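Local coordinates for isoprenyl transferase (Campylobacter jejuni, PDB 3UGS), which probably catalyses the magnesium-dependent condensation of isopentenyl diphosphate with allylic diphosphates, as a homodimeric cis-prenyltransferase of the undecaprenyl diphosphate synthase family, at residues A144-E149 against N162-L167. Numbering follows the deposited sequence.
Sequences AKRVIE and NLDLPL
Arg146 reaches from helix 136-149 to Asn162 and Asp164, and shows how one long side chain can fasten a returning loop to a helix in the parallel alpha/beta fold of the cis-prenyltransferases. The loop follows helix 156-161 and leads into strand 171-175 of the central sheet. Arg146 CB packs against the Asn162 side chain, 3.8 Å from OD1. Its CG stands anti to the carbonyl carbon (chi1 -73°) and the chain runs extended to NE, which carries the guanidinium past Asn162, whose side chain runs the opposite way, and on to Asp164. CD then lies 3.3 Å from the backbone O of Asn162, and NE passes the same oxygen more loosely. CZ comes within 3.4 Å of Asp164 OD1, and NH1 serves two acceptors. It donates to Asn162 O over 2.8 Å, tilted 17° from the carbonyl plane, and to Asp164 OD1 over 2.9 Å in a salt bridge. The carboxylate is turned 50° from the guanidinium, yet OD1 sits at the guanidinium edge, in its plane. Asp164 OD2 forms a second salt bridge, with Arg142 one turn earlier on the helix, and accepts from Gly100 N, so Arg146, Arg142 and Gly100 together restrict the carboxylate's rotation. Beside this polar join, Val147 CG2 touches the Asn162 amide, 3.4 Å from ND2, which is hydrogen-bonded to Asn158 O. The second subunit packs on the same helix through its Leu154, which touches Ala144, Lys145 and Ile148. The grip of Arg146 is completed by NH2, which meets Asp164 OD1 at 3.1 Å, nearly in line with the carboxylate C-O bond.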
# COMPACT_ATOMS: atom_id res chain seq x y z
N ALA A 144 14.79 -2.05 -8.77
CA ALA A 144 15.07 -1.15 -9.92
C ALA A 144 16.57 -1.20 -10.34
O ALA A 144 16.92 -1.10 -11.49
CB ALA A 144 14.67 0.28 -9.62
N LYS A 145 17.44 -1.32 -9.36
CA LYS A 145 18.87 -1.39 -9.63
C LYS A 145 19.24 -2.73 -10.28
O LYS A 145 20.09 -2.79 -11.14
CB LYS A 145 19.68 -1.18 -8.36
CG LYS A 145 19.49 0.21 -7.80
CD LYS A 145 20.02 0.27 -6.38
CE LYS A 145 20.84 1.53 -6.14
NZ LYS A 145 21.67 1.30 -4.92
N ARG A 146 18.61 -3.79 -9.81
CA ARG A 146 18.81 -5.12 -10.38
C ARG A 146 18.41 -5.17 -11.87
O ARG A 146 19.02 -5.86 -12.69
CB ARG A 146 18.00 -6.19 -9.65
CG ARG A 146 18.51 -6.57 -8.29
CD ARG A 146 17.42 -7.39 -7.54
NE ARG A 146 17.93 -7.91 -6.29
CZ ARG A 146 17.21 -8.12 -5.19
NH1 ARG A 146 15.89 -7.88 -5.17
NH2 ARG A 146 17.83 -8.57 -4.11
N VAL A 147 17.33 -4.46 -12.16
CA VAL A 147 16.79 -4.35 -13.52
C VAL A 147 17.78 -3.60 -14.41
O VAL A 147 18.07 -3.97 -15.54
CB VAL A 147 15.44 -3.64 -13.58
CG1 VAL A 147 15.10 -3.27 -15.02
CG2 VAL A 147 14.35 -4.54 -12.99
N ILE A 148 18.28 -2.51 -13.85
CA ILE A 148 19.30 -1.67 -14.50
C ILE A 148 20.62 -2.44 -14.68
O ILE A 148 21.17 -2.52 -15.77
CB ILE A 148 19.56 -0.37 -13.73
CG1 ILE A 148 18.43 0.62 -14.07
CG2 ILE A 148 20.91 0.25 -14.11
CD1 ILE A 148 18.55 1.93 -13.31
N GLU A 149 21.06 -3.05 -13.61
CA GLU A 149 22.27 -3.89 -13.59
C GLU A 149 22.21 -5.04 -14.62
O GLU A 149 23.23 -5.51 -15.12
CB GLU A 149 22.51 -4.45 -12.19
CG GLU A 149 23.80 -5.25 -12.06
CD GLU A 149 23.99 -5.81 -10.64
OE1 GLU A 149 23.12 -5.56 -9.76
OE2 GLU A 149 25.01 -6.50 -10.41
N ASN A 162 12.03 -8.67 -10.17
CA ASN A 162 13.30 -8.43 -9.47
C ASN A 162 13.17 -8.01 -8.01
O ASN A 162 14.17 -7.76 -7.32
CB ASN A 162 14.21 -7.46 -10.23
CG ASN A 162 14.87 -8.13 -11.43
OD1 ASN A 162 15.87 -8.85 -11.26
ND2 ASN A 162 14.30 -7.93 -12.64
N LEU A 163 11.93 -7.95 -7.56
CA LEU A 163 11.66 -7.73 -6.13
C LEU A 163 12.25 -8.89 -5.34
O LEU A 163 12.48 -9.95 -5.86
CB LEU A 163 10.18 -7.56 -5.83
CG LEU A 163 9.50 -6.27 -6.29
CD1 LEU A 163 7.99 -6.50 -6.31
CD2 LEU A 163 9.89 -5.10 -5.40
N ASP A 164 12.56 -8.64 -4.07
CA ASP A 164 12.98 -9.72 -3.14
C ASP A 164 11.90 -10.80 -3.14
O ASP A 164 12.17 -11.97 -2.98
CB ASP A 164 13.11 -9.23 -1.71
CG ASP A 164 14.41 -8.50 -1.45
OD1 ASP A 164 15.29 -8.42 -2.35
OD2 ASP A 164 14.55 -8.02 -0.29
N LEU A 165 10.65 -10.35 -3.28
CA LEU A 165 9.46 -11.21 -3.28
C LEU A 165 8.46 -10.82 -4.36
O LEU A 165 7.53 -10.06 -4.12
CB LEU A 165 8.78 -11.21 -1.90
CG LEU A 165 7.60 -12.17 -1.70
CD1 LEU A 165 7.98 -13.63 -1.91
CD2 LEU A 165 7.06 -11.93 -0.32
N PRO A 166 8.62 -11.40 -5.55
CA PRO A 166 7.81 -11.04 -6.72
C PRO A 166 6.31 -11.27 -6.63
O PRO A 166 5.52 -10.65 -7.37
CB PRO A 166 8.40 -11.93 -7.83
CG PRO A 166 9.80 -12.23 -7.39
CD PRO A 166 9.65 -12.40 -5.90
N LEU A 167 5.92 -12.11 -5.70
CA LEU A 167 4.53 -12.60 -5.60
C LEU A 167 3.53 -11.58 -5.03
O LEU A 167 3.68 -11.06 -3.92
CB LEU A 167 4.45 -13.89 -4.77
CG LEU A 167 3.11 -14.64 -4.86
CD1 LEU A 167 2.79 -15.16 -6.26
CD2 LEU A 167 3.12 -15.79 -3.89